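PDB 6QYY: capsid fiber protein from Bacillus phage phi29, which forms part of the head fibers of the phage, this fragment being the N-terminal base that probably anchors each trimeric fiber to the capsid. Local coordinates for residues V3-R8 with T53-Y58; W63-G68 with G83-T88; N76-K81 with P91-G96; Y97-A102 with T109-R114. All blocks are in the same frame, centred on the assembly; numbering follows the deposited sequence.

Overall arrangement
The chain holds two five-stranded sheets. Interaction 1 belongs to the mixed sheet, where strand 3-9 pairs with the outermost strand 52-57; interactions 2, 3 and 4 all belong to the antiparallel sheet, their centres only 8 to 10 Å apart. Interaction 1 stands off, its centre 21 to 23 Å from the others; its Val55 side chain is about 4 Å from a sulfate ion, probably from the crystallisation liquor. Thr78 N, 2.9 Å from Val86 O, ties interaction 3 to interaction 2, while Phe95 O and Ser113 N, also 2.9 Å apart, join interactions 3 and 4. Between neighbouring subunits, interaction 1 of one chain meets interaction 4 of another: Phe5 packs on Val99 of the second subunit.

Interaction 1 of 4, residues V3-R8 with T53-Y58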
loop_
_atom_site.group_PDB
_atom_site.type_symbol
_atom_site.label_atom_id
_atom_site.label_comp_id
_atom_site.label_asym_id
_atom_site.label_seq_id
_atom_site.Cartn_x
_atom_site.Cartn_y
_atom_site.Cartn_z
ATOM N N VAL A 3 3.790 11.887 6.723
ATOM C CA VAL A 3 2.652 12.222 7.569
ATOM C C VAL A 3 3.069 11.933 9.007
ATOM O O VAL A 3 3.605 10.855 9.290
ATOM C CB VAL A 3 1.402 11.411 7.171
ATOM C CG1 VAL A 3 0.352 11.454 8.256
ATOM C CG2 VAL A 3 0.831 11.910 5.840
ATOM N N SER A 4 2.861 12.898 9.911
ATOM C CA SER A 4 3.350 12.765 11.280
ATOM C C SER A 4 2.222 12.954 12.286
ATOM O O SER A 4 1.251 13.677 12.027
ATOM C CB SER A 4 4.451 13.774 11.597
ATOM O OG SER A 4 5.377 13.854 10.534
ATOM N N PHE A 5 2.383 12.307 13.446
ATOM C CA PHE A 5 1.495 12.481 14.586
ATOM C C PHE A 5 2.264 12.177 15.865
ATOM O O PHE A 5 3.318 11.531 15.850
ATOM C CB PHE A 5 0.231 11.610 14.468
ATOM C CG PHE A 5 0.462 10.113 14.623
ATOM C CD1 PHE A 5 0.284 9.494 15.857
ATOM C CD2 PHE A 5 0.783 9.323 13.524
ATOM C CE1 PHE A 5 0.464 8.122 16.001
ATOM C CE2 PHE A 5 0.972 7.950 13.658
ATOM C CZ PHE A 5 0.817 7.347 14.900
ATOM N N THR A 6 1.739 12.667 16.979
ATOM C CA THR A 6 2.394 12.461 18.261
ATOM C C THR A 6 1.777 11.259 18.960
ATOM O O THR A 6 0.559 11.050 18.913
ATOM C CB THR A 6 2.291 13.726 19.118
ATOM O OG1 THR A 6 3.080 14.748 18.494
ATOM C CG2 THR A 6 2.832 13.484 20.544
ATOM N N ALA A 7 2.634 10.448 19.565
ATOM C CA ALA A 7 2.214 9.264 20.287
ATOM C C ALA A 7 2.977 9.218 21.599
ATOM O O ALA A 7 3.971 9.920 21.786
ATOM C CB ALA A 7 2.469 7.998 19.462
ATOM N N ARG A 8 2.503 8.383 22.509
ATOM C CA ARG A 8 3.201 8.119 23.759
ATOM C C ARG A 8 3.595 6.651 23.765
ATOM O O ARG A 8 2.795 5.790 23.400
ATOM C CB ARG A 8 2.322 8.454 24.977
ATOM C CG ARG A 8 3.044 8.310 26.303
ATOM C CD ARG A 8 2.205 8.809 27.483
ATOM N NE ARG A 8 1.653 10.157 27.299
ATOM C CZ ARG A 8 2.283 11.288 27.613
ATOM N NH1 ARG A 8 3.512 11.259 28.110
ATOM N NH2 ARG A 8 1.685 12.455 27.422
ATOM N N THR A 53 6.641 11.010 21.517
ATOM C CA THR A 53 7.468 10.813 20.342
ATOM C C THR A 53 6.666 11.238 19.125
ATOM O O THR A 53 5.438 11.155 19.110
ATOM C CB THR A 53 7.946 9.358 20.192
ATOM O OG1 THR A 53 8.949 9.278 19.167
ATOM C CG2 THR A 53 6.804 8.429 19.845
ATOM N N GLN A 54 7.371 11.711 18.113
ATOM C CA GLN A 54 6.745 12.042 16.842
ATOM C C GLN A 54 6.911 10.847 15.915
ATOM O O GLN A 54 8.042 10.442 15.616
ATOM C CB GLN A 54 7.357 13.304 16.236
ATOM C CG GLN A 54 6.855 13.597 14.836
ATOM C CD GLN A 54 6.706 15.082 14.561
ATOM O OE1 GLN A 54 6.388 15.868 15.460
ATOM N NE2 GLN A 54 6.932 15.474 13.307
ATOM N N VAL A 55 5.791 10.280 15.480
ATOM C CA VAL A 55 5.793 9.122 14.588
ATOM C C VAL A 55 5.667 9.634 13.161
ATOM O O VAL A 55 4.650 10.230 12.806
ATOM C CB VAL A 55 4.636 8.163 14.912
ATOM C CG1 VAL A 55 4.675 6.960 13.959
ATOM C CG2 VAL A 55 4.670 7.719 16.374
ATOM N N ASN A 56 6.684 9.391 12.335
ATOM C CA ASN A 56 6.669 9.857 10.954
ATOM C C ASN A 56 6.396 8.672 10.037
ATOM O O ASN A 56 7.190 7.729 9.978
ATOM C CB ASN A 56 7.994 10.529 10.588
ATOM C CG ASN A 56 8.297 11.733 11.471
ATOM O OD1 ASN A 56 7.423 12.560 11.736
ATOM N ND2 ASN A 56 9.528 11.819 11.946
ATOM N N MET A 57 5.277 8.713 9.324
ATOM C CA MET A 57 4.924 7.610 8.455
ATOM C C MET A 57 5.128 8.004 6.996
ATOM O O MET A 57 4.804 9.125 6.585
ATOM C CB MET A 57 3.492 7.112 8.713
ATOM C CG MET A 57 3.297 6.493 10.089
ATOM S SD MET A 57 1.601 6.171 10.481
ATOM C CE MET A 57 1.401 4.791 9.352
ATOM N N TYR A 58 5.701 7.071 6.241
ATOM C CA TYR A 58 6.155 7.218 4.866
ATOM C C TYR A 58 5.426 6.240 3.954
ATOM O O TYR A 58 4.850 5.253 4.425
ATOM C CB TYR A 58 7.669 6.958 4.788
ATOM C CG TYR A 58 8.463 8.102 5.374
ATOM C CD1 TYR A 58 8.750 9.223 4.608
ATOM C CD2 TYR A 58 8.885 8.082 6.704
ATOM C CE1 TYR A 58 9.459 10.298 5.131
ATOM C CE2 TYR A 58 9.608 9.163 7.245
ATOM C CZ TYR A 58 9.885 10.263 6.446
ATOM O OH TYR A 58 10.591 11.346 6.939
#
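The Phe5 ring has the side chain of Val55 over one face and the sulfur of Met57 at its edge. Val55 CB sits 4.0 Å from the ring centroid, a CH-pi contact offset toward the rim, whereas Met57 SD lies in the ring plane, 3.7 Å from Phe5 CE2, a Met-aromatic contact made edge-on. The ring gets there because CG is placed between the backbone N and the carbonyl carbon (chi1 70°), which turns it over the neighbouring strand. Tyr21 meets the same ring edge-to-face.

All this sits on one face of an antiparallel ladder between strand 3-9 and strand 52-57, the latter outermost in the mixed sheet within this chain. Val3 with Met57, Phe5 with Val55 and Ala7 with Thr53 are hydrogen-bonded pairs, each closed by two backbone bonds; Ser4 with Asn56 and Thr6 with Gln54 are the non-hydrogen-bonded pairs between them. Ala7 CB extends the apolar row by touching Val55 CG2 at 3.8 Å. In the assembled trimer this face also receives the second subunit, with Phe5 on Val99 and Met57 on Ala61 of that chain.

The other face is polar. Asn56 OD1 accepts a weak bond from Gln54 NE2 at 3.3 Å and a much shorter one from across the ladder: Ser4 OG donates to Asn56 OD1 at 2.7 Å, tilted 25° from the carbonyl plane.

Interaction 2 of 4, residues W63-G68 with G83-T88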
loop_
_atom_site.group_PDB
_atom_site.type_symbol
_atom_site.label_atom_id
_atom_site.label_comp_id
_atom_site.label_asym_id
_atom_site.label_seq_id
_atom_site.Cartn_x
_atom_site.Cartn_y
_atom_site.Cartn_z
ATOM N N TRP A 63 10.479 -2.114 4.437
ATOM C CA TRP A 63 10.830 -1.719 5.804
ATOM C C TRP A 63 12.156 -2.344 6.206
ATOM O O TRP A 63 12.511 -3.426 5.738
ATOM C CB TRP A 63 9.786 -2.169 6.821
ATOM C CG TRP A 63 8.555 -1.359 6.889
ATOM C CD1 TRP A 63 8.347 -0.110 6.362
ATOM C CD2 TRP A 63 7.345 -1.734 7.535
ATOM N NE1 TRP A 63 7.065 0.307 6.645
ATOM C CE2 TRP A 63 6.426 -0.677 7.355
ATOM C CE3 TRP A 63 6.933 -2.876 8.236
ATOM C CZ2 TRP A 63 5.122 -0.723 7.865
ATOM C CZ3 TRP A 63 5.637 -2.916 8.750
ATOM C CH2 TRP A 63 4.747 -1.855 8.551
ATOM N N GLN A 64 12.876 -1.665 7.101
ATOM C CA GLN A 64 14.054 -2.225 7.752
ATOM C C GLN A 64 13.674 -2.634 9.167
ATOM O O GLN A 64 13.218 -1.792 9.951
ATOM C CB GLN A 64 15.196 -1.206 7.785
ATOM C CG GLN A 64 15.808 -0.991 6.457
ATOM C CD GLN A 64 16.681 0.248 6.404
ATOM O OE1 GLN A 64 16.492 1.227 7.138
ATOM N NE2 GLN A 64 17.635 0.207 5.525
ATOM N N VAL A 65 13.860 -3.920 9.493
ATOM C CA VAL A 65 13.457 -4.477 10.782
ATOM C C VAL A 65 14.550 -5.395 11.320
ATOM O O VAL A 65 15.184 -6.142 10.570
ATOM C CB VAL A 65 12.128 -5.263 10.687
ATOM C CG1 VAL A 65 11.677 -5.672 12.085
ATOM C CG2 VAL A 65 11.039 -4.418 10.010
ATOM N N ILE A 66 14.750 -5.368 12.636
ATOM C CA ILE A 66 15.680 -6.303 13.265
ATOM C C ILE A 66 15.147 -7.731 13.149
ATOM O O ILE A 66 13.979 -8.002 13.455
ATOM C CB ILE A 66 15.906 -5.930 14.740
ATOM C CG1 ILE A 66 16.544 -4.525 14.852
ATOM C CG2 ILE A 66 16.801 -6.954 15.403
ATOM C CD1 ILE A 66 17.904 -4.456 14.261
ATOM N N ALA A 67 16.011 -8.654 12.718
ATOM C CA ALA A 67 15.648 -10.069 12.650
ATOM C C ALA A 67 15.621 -10.699 14.039
ATOM O O ALA A 67 16.589 -10.600 14.802
ATOM C CB ALA A 67 16.636 -10.828 11.766
ATOM N N GLY A 68 14.521 -11.380 14.359
ATOM C CA GLY A 68 14.459 -12.139 15.600
ATOM C C GLY A 68 15.082 -13.517 15.547
ATOM O O GLY A 68 15.273 -14.131 16.598
ATOM N N GLY A 83 9.067 -7.302 18.949
ATOM C CA GLY A 83 8.877 -6.516 17.738
ATOM C C GLY A 83 9.866 -6.784 16.626
ATOM O O GLY A 83 9.988 -5.970 15.699
ATOM N N THR A 84 10.587 -7.895 16.695
ATOM C CA THR A 84 11.471 -8.275 15.613
ATOM C C THR A 84 10.659 -8.942 14.510
ATOM O O THR A 84 9.457 -9.199 14.651
ATOM C CB THR A 84 12.569 -9.214 16.122
ATOM O OG1 THR A 84 11.990 -10.437 16.633
ATOM C CG2 THR A 84 13.363 -8.551 17.221
ATOM N N ALA A 85 11.326 -9.218 13.397
ATOM C CA ALA A 85 10.736 -9.958 12.289
ATOM C C ALA A 85 11.334 -11.355 12.232
ATOM O O ALA A 85 12.549 -11.520 12.384
ATOM C CB ALA A 85 10.974 -9.240 10.963
ATOM N N VAL A 86 10.486 -12.363 12.019
ATOM C CA VAL A 86 10.952 -13.758 11.964
ATOM C C VAL A 86 10.225 -14.495 10.852
ATOM O O VAL A 86 9.121 -14.118 10.432
ATOM C CB VAL A 86 10.729 -14.501 13.305
ATOM C CG1 VAL A 86 11.484 -13.808 14.447
ATOM C CG2 VAL A 86 9.235 -14.626 13.605
ATOM N N PRO A 87 10.839 -15.569 10.343
ATOM C CA PRO A 87 10.157 -16.408 9.349
ATOM C C PRO A 87 8.903 -17.062 9.916
ATOM O O PRO A 87 8.803 -17.354 11.110
ATOM C CB PRO A 87 11.210 -17.465 8.992
ATOM C CG PRO A 87 12.517 -16.860 9.387
ATOM C CD PRO A 87 12.220 -16.024 10.589
ATOM N N THR A 88 7.934 -17.281 9.035
ATOM C CA THR A 88 6.742 -18.055 9.353
ATOM C C THR A 88 6.233 -18.681 8.067
ATOM O O THR A 88 6.650 -18.312 6.966
ATOM C CB THR A 88 5.645 -17.195 10.009
ATOM O OG1 THR A 88 4.588 -18.042 10.488
ATOM C CG2 THR A 88 5.067 -16.200 9.010
#
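Ile66 and Ala85 meet through their backbones: Ala85 N donates to Ile66 O at 2.9 Å, with an N-H...O angle of 167°. Two residues on, Gly68 N returns a bond to Ala85 O at 2.8 Å, but it approaches from above the carbonyl plane, 37° out of it. Together these bonds bracket Ala67 and make a single bridge between Ala67 and Ala85, with the touching runs 70° apart in direction, so the chains cross here and do not continue as a ladder.

Around that bridge the side chains close in from different directions. Val65 CG1, anti to the backbone N, reaches Ala85 CB at 3.8 Å, the apolar contact beside the bridge. Thr84 lies against the end of strand 62-66, its CB 3.3 Å from Ile66 O. Gly68 presents a bare CA to the other segment: Thr84 OG1 comes within 3.2 Å of Gly68 CA, and Val86 CG1 touches the same carbon at 3.6 Å. This close fit depends on the absence of a side chain at Gly68.

Further out, Thr84 OG1 is hydrogen-bonded to Lys81 O, which ties its side chain back to the preceding turn. Val65 packs on Leu110 of strand 107-112 and on Val42 of the other sheet, while Val86 lies against Thr78 of strand 76-79. Strands 62-66 and 85-87 are the outermost strands of the five-stranded antiparallel sheet, and the bridge from Ala67, just past the end of strand 62-66, to strand 85-87 brings the sheet's two edges near each other at this corner, much as at the closing seam of a small beta barrel.

Interaction 3 of 4, residues N76-K81 with P91-G96; sequences NLTTGK and PSTVFG
Thr93 and Thr78 meet first as the run Pro91-Gly96, a loop that enters strand 96-98 at Gly96, comes up to strand 76-79. Thr78 OG1 donates to Thr93 O at 2.7 Å from above the carbonyl plane, 40° out of it; the hydroxyl is placed by a chi1 of -168°, anti to the Thr78 backbone N. The two threonine side chains lie at a slant to each other, with Thr78 OG1 also close to Thr93 CB. Thr93 OG1 is hydrogen-bonded to Asp90 O, just before the segment.

Next, Val94 lays both methyls beside Asn76, CG2 coming 3.8 Å from Asn76 CB. Its CA-H points at Leu77 O, and its own carbonyl is engaged by Arg114 NH1.

Phe95 then supplies the straighter of the two backbone bonds, its N donating to Leu77 O at 3.0 Å with an N-H...O angle of 163°. Its ring folds back along the strand, bringing the ring edge to the backbone: Phe95 CE2 is 3.6 Å from Thr78 C, which lies in the ring plane. Leu18 and Leu110 pack against the ring as well.

Gly96 ends the segment by accepting from Leu77 N through its O at 2.9 Å, the donor tilted from the carbonyl plane. Thus Leu77 uses its C=O on the loop and its N-H on the first residue of strand 96-98, and Thr78 adds a side-chain bond. Three polar links within a largely buried contact imply that the approach to strand 96-98 is held by directed bonds as well as by the packing of Phe95 and Val94.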
loop_
_atom_site.group_PDB
_atom_site.type_symbol
_atom_site.label_atom_id
_atom_site.label_comp_id
_atom_site.label_asym_id
_atom_site.label_seq_id
_atom_site.Cartn_x
_atom_site.Cartn_y
_atom_site.Cartn_z
ATOM N N ASN A 76 9.002 -15.680 4.024
ATOM C CA ASN A 76 7.863 -14.910 4.492
ATOM C C ASN A 76 8.005 -14.621 5.978
ATOM O O ASN A 76 8.473 -15.466 6.746
ATOM C CB ASN A 76 6.567 -15.660 4.220
ATOM C CG ASN A 76 6.407 -15.999 2.768
ATOM O OD1 ASN A 76 6.331 -15.102 1.931
ATOM N ND2 ASN A 76 6.358 -17.291 2.451
ATOM N N LEU A 77 7.582 -13.425 6.378
ATOM C CA LEU A 77 7.894 -12.873 7.689
ATOM C C LEU A 77 6.638 -12.490 8.454
ATOM O O LEU A 77 5.662 -12.007 7.868
ATOM C CB LEU A 77 8.779 -11.624 7.548
ATOM C CG LEU A 77 10.119 -11.864 6.864
ATOM C CD1 LEU A 77 10.911 -10.560 6.781
ATOM C CD2 LEU A 77 10.940 -12.922 7.611
ATOM N N THR A 78 6.699 -12.669 9.777
ATOM C CA THR A 78 5.718 -12.184 10.743
ATOM C C THR A 78 6.458 -11.572 11.929
ATOM O O THR A 78 7.688 -11.573 11.989
ATOM C CB THR A 78 4.800 -13.318 11.228
ATOM O OG1 THR A 78 3.691 -12.761 11.956
ATOM C CG2 THR A 78 5.577 -14.255 12.145
ATOM N N THR A 79 5.696 -11.052 12.886
ATOM C CA THR A 79 6.284 -10.479 14.088
ATOM C C THR A 79 6.779 -11.580 15.023
ATOM O O THR A 79 6.049 -12.531 15.317
ATOM C CB THR A 79 5.250 -9.615 14.804
ATOM O OG1 THR A 79 4.721 -8.657 13.889
ATOM C CG2 THR A 79 5.877 -8.886 15.981
ATOM N N GLY A 80 8.022 -11.457 15.481
ATOM C CA GLY A 80 8.583 -12.324 16.506
ATOM C C GLY A 80 8.540 -11.694 17.886
ATOM O O GLY A 80 7.660 -10.881 18.196
ATOM N N LYS A 81 9.493 -12.082 18.735
ATOM C CA LYS A 81 9.618 -11.488 20.065
ATOM C C LYS A 81 10.149 -10.055 19.985
ATOM O O LYS A 81 10.973 -9.724 19.127
ATOM C CB LYS A 81 10.567 -12.311 20.932
ATOM C CG LYS A 81 10.341 -13.815 20.924
ATOM C CD LYS A 81 8.915 -14.187 21.255
ATOM C CE LYS A 81 8.789 -15.686 21.561
ATOM N NZ LYS A 81 9.681 -16.141 22.656
ATOM N N PRO A 91 -0.005 -18.298 6.608
ATOM C CA PRO A 91 -0.363 -17.188 5.711
ATOM C C PRO A 91 -1.122 -16.074 6.407
ATOM O O PRO A 91 -0.972 -14.909 6.023
ATOM C CB PRO A 91 -1.218 -17.861 4.627
ATOM C CG PRO A 91 -1.062 -19.342 4.841
ATOM C CD PRO A 91 -0.724 -19.537 6.274
ATOM N N SER A 92 -1.903 -16.382 7.445
ATOM C CA SER A 92 -2.695 -15.344 8.097
ATOM C C SER A 92 -1.867 -14.376 8.939
ATOM O O SER A 92 -2.421 -13.382 9.419
ATOM C CB SER A 92 -3.770 -15.982 8.972
ATOM O OG SER A 92 -3.182 -16.813 9.954
ATOM N N THR A 93 -0.579 -14.632 9.148
ATOM C CA THR A 93 0.257 -13.738 9.941
ATOM C C THR A 93 1.387 -13.116 9.143
ATOM O O THR A 93 2.170 -12.337 9.708
ATOM C CB THR A 93 0.867 -14.468 11.143
ATOM O OG1 THR A 93 1.815 -15.433 10.668
ATOM C CG2 THR A 93 -0.224 -15.148 11.989
ATOM N N VAL A 94 1.503 -13.436 7.856
ATOM C CA VAL A 94 2.558 -12.859 7.034
ATOM C C VAL A 94 2.243 -11.400 6.742
ATOM O O VAL A 94 1.110 -11.051 6.386
ATOM C CB VAL A 94 2.717 -13.654 5.733
ATOM C CG1 VAL A 94 3.660 -12.927 4.796
ATOM C CG2 VAL A 94 3.237 -15.047 6.035
ATOM N N PHE A 95 3.244 -10.535 6.886
ATOM C CA PHE A 95 3.105 -9.146 6.486
ATOM C C PHE A 95 4.152 -8.729 5.468
ATOM O O PHE A 95 4.110 -7.591 4.997
ATOM C CB PHE A 95 3.159 -8.195 7.704
ATOM C CG PHE A 95 4.546 -7.997 8.284
ATOM C CD1 PHE A 95 5.364 -6.946 7.858
ATOM C CD2 PHE A 95 5.014 -8.828 9.297
ATOM C CE1 PHE A 95 6.643 -6.763 8.399
ATOM C CE2 PHE A 95 6.285 -8.653 9.840
ATOM C CZ PHE A 95 7.106 -7.617 9.388
ATOM N N GLY A 96 5.065 -9.613 5.090
ATOM C CA GLY A 96 6.079 -9.226 4.128
ATOM C C GLY A 96 6.991 -10.392 3.837
ATOM O O GLY A 96 6.830 -11.483 4.387
#

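Interaction 4 of 4, residues Y97-A102 with T109-R114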
loop_
_atom_site.group_PDB
_atom_site.type_symbol
_atom_site.label_atom_id
_atom_site.label_comp_id
_atom_site.label_asym_id
_atom_site.label_seq_id
_atom_site.Cartn_x
_atom_site.Cartn_y
_atom_site.Cartn_z
ATOM N N TYR A 97 7.954 -10.147 2.948
ATOM C CA TYR A 97 8.934 -11.162 2.607
ATOM C C TYR A 97 10.313 -10.531 2.540
ATOM O O TYR A 97 10.465 -9.358 2.184
ATOM C CB TYR A 97 8.591 -11.876 1.275
ATOM C CG TYR A 97 8.409 -10.973 0.077
ATOM C CD1 TYR A 97 9.497 -10.575 -0.688
ATOM C CD2 TYR A 97 7.141 -10.538 -0.307
ATOM C CE1 TYR A 97 9.338 -9.760 -1.801
ATOM C CE2 TYR A 97 6.966 -9.728 -1.422
ATOM C CZ TYR A 97 8.072 -9.336 -2.160
ATOM O OH TYR A 97 7.915 -8.525 -3.249
ATOM N N ALA A 98 11.320 -11.322 2.892
ATOM C CA ALA A 98 12.678 -10.809 2.974
ATOM C C ALA A 98 13.309 -10.765 1.591
ATOM O O ALA A 98 13.177 -11.709 0.812
ATOM C CB ALA A 98 13.517 -11.688 3.904
ATOM N N VAL A 99 13.987 -9.660 1.278
ATOM C CA VAL A 99 14.781 -9.563 0.058
ATOM C C VAL A 99 16.256 -9.425 0.352
ATOM O O VAL A 99 17.058 -9.269 -0.585
ATOM C CB VAL A 99 14.301 -8.413 -0.849
ATOM C CG1 VAL A 99 12.875 -8.693 -1.316
ATOM C CG2 VAL A 99 14.392 -7.070 -0.138
ATOM N N GLU A 100 16.640 -9.452 1.622
ATOM C CA GLU A 100 18.024 -9.573 2.041
ATOM C C GLU A 100 18.113 -10.691 3.072
ATOM O O GLU A 100 17.117 -11.077 3.691
ATOM C CB GLU A 100 18.568 -8.258 2.626
ATOM C CG GLU A 100 18.499 -7.049 1.675
ATOM C CD GLU A 100 19.327 -7.233 0.400
ATOM O OE1 GLU A 100 20.293 -8.031 0.417
ATOM O OE2 GLU A 100 19.016 -6.572 -0.620
ATOM N N GLU A 101 19.317 -11.222 3.224
ATOM C CA GLU A 101 19.627 -12.225 4.230
ATOM C C GLU A 101 19.998 -11.527 5.533
ATOM O O GLU A 101 20.661 -10.486 5.519
ATOM C CB GLU A 101 20.783 -13.095 3.730
ATOM C CG GLU A 101 21.232 -14.210 4.639
ATOM C CD GLU A 101 22.312 -15.057 3.990
ATOM O OE1 GLU A 101 22.570 -14.865 2.781
ATOM O OE2 GLU A 101 22.900 -15.915 4.680
ATOM N N ALA A 102 19.571 -12.088 6.663
ATOM C CA ALA A 102 19.932 -11.479 7.938
ATOM C C ALA A 102 20.025 -12.543 9.019
ATOM O O ALA A 102 19.115 -13.359 9.167
ATOM C CB ALA A 102 18.922 -10.390 8.336
ATOM N N THR A 109 15.853 -6.257 5.333
ATOM C CA THR A 109 15.004 -5.447 4.476
ATOM C C THR A 109 13.912 -6.345 3.917
ATOM O O THR A 109 14.209 -7.379 3.304
ATOM C CB THR A 109 15.790 -4.808 3.337
ATOM O OG1 THR A 109 16.886 -4.074 3.879
ATOM C CG2 THR A 109 14.894 -3.851 2.565
ATOM N N LEU A 110 12.663 -5.955 4.125
ATOM C CA LEU A 110 11.528 -6.763 3.693
ATOM C C LEU A 110 10.564 -5.921 2.878
ATOM O O LEU A 110 10.453 -4.706 3.075
ATOM C CB LEU A 110 10.769 -7.371 4.874
ATOM C CG LEU A 110 10.137 -6.388 5.870
ATOM C CD1 LEU A 110 8.654 -6.105 5.517
ATOM C CD2 LEU A 110 10.257 -6.916 7.292
ATOM N N VAL A 111 9.875 -6.584 1.966
ATOM C CA VAL A 111 8.868 -5.954 1.129
ATOM C C VAL A 111 7.511 -6.217 1.768
ATOM O O VAL A 111 7.152 -7.369 2.037
ATOM C CB VAL A 111 8.918 -6.507 -0.307
ATOM C CG1 VAL A 111 7.692 -6.060 -1.085
ATOM C CG2 VAL A 111 10.186 -6.071 -1.020
ATOM N N ILE A 112 6.755 -5.157 2.010
ATOM C CA ILE A 112 5.456 -5.309 2.656
ATOM C C ILE A 112 4.479 -5.973 1.691
ATOM O O ILE A 112 4.282 -5.511 0.558
ATOM C CB ILE A 112 4.932 -3.945 3.125
ATOM C CG1 ILE A 112 5.885 -3.348 4.154
ATOM C CG2 ILE A 112 3.521 -4.075 3.689
ATOM C CD1 ILE A 112 5.837 -1.810 4.184
ATOM N N SER A 113 3.851 -7.056 2.148
ATOM C CA SER A 113 2.957 -7.850 1.313
ATOM C C SER A 113 2.181 -8.817 2.197
ATOM O O SER A 113 2.787 -9.543 2.990
ATOM C CB SER A 113 3.755 -8.614 0.248
ATOM O OG SER A 113 2.919 -9.481 -0.505
ATOM N N ARG A 114 0.854 -8.841 2.093
ATOM C CA ARG A 114 0.109 -9.797 2.903
ATOM C C ARG A 114 0.024 -11.177 2.258
ATOM O O ARG A 114 -0.511 -12.098 2.884
ATOM C CB ARG A 114 -1.292 -9.256 3.213
ATOM C CG ARG A 114 -1.302 -8.264 4.389
ATOM C CD ARG A 114 -1.356 -8.978 5.736
ATOM N NE ARG A 114 -2.551 -9.810 5.867
ATOM C CZ ARG A 114 -2.546 -11.142 5.932
ATOM N NH1 ARG A 114 -1.401 -11.817 5.886
ATOM N NH2 ARG A 114 -3.694 -11.806 6.039
#
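Tyr97 and Val111 form a hydrogen-bonded pair in the antiparallel hairpin made by strands 96-98 and 107-112. Tyr97 N donates to Val111 O at 3.0 Å, and Val111 N to Tyr97 O at 2.8 Å, the latter in the carbonyl plane. Ala98 and Leu110 follow as a non-hydrogen-bonded pair, and beyond them Val99 N reaches Thr109 O at 3.1 Å, nearly straight at 169°. That bond carries the pairing one residue past the end of the shorter strand.

The side chains of the first pair run alongside each other. A chi1 of 55° swings the Tyr97 ring back over its own backbone and lays it flat over Val111: Val111 CB is 3.8 Å from the ring centroid, over one face and displaced toward the rim. Val111 CG1 lies under the phenol end, 3.3 Å from Tyr97 OH, while Val111 CG2 meets Val99 CG1 at 3.8 Å, the two valines standing about at right angles. Ser113 CB touches Tyr97 CE2 obliquely. At the far end Glu100 CG runs beside Thr109 CB at 3.9 Å, so the aliphatic part of the glutamate makes this contact.

The third subunit packs here too: its Tyr21 lies on Tyr97, and its Val3 on Val99 and Thr109. The cross-strand contact thus pairs backbone bonds with an apolar patch of Tyr97, Val99 and Val111, two of whose members also meet a neighbouring subunit, implying that one hydrophobic surface serves both the hairpin and trimer assembly.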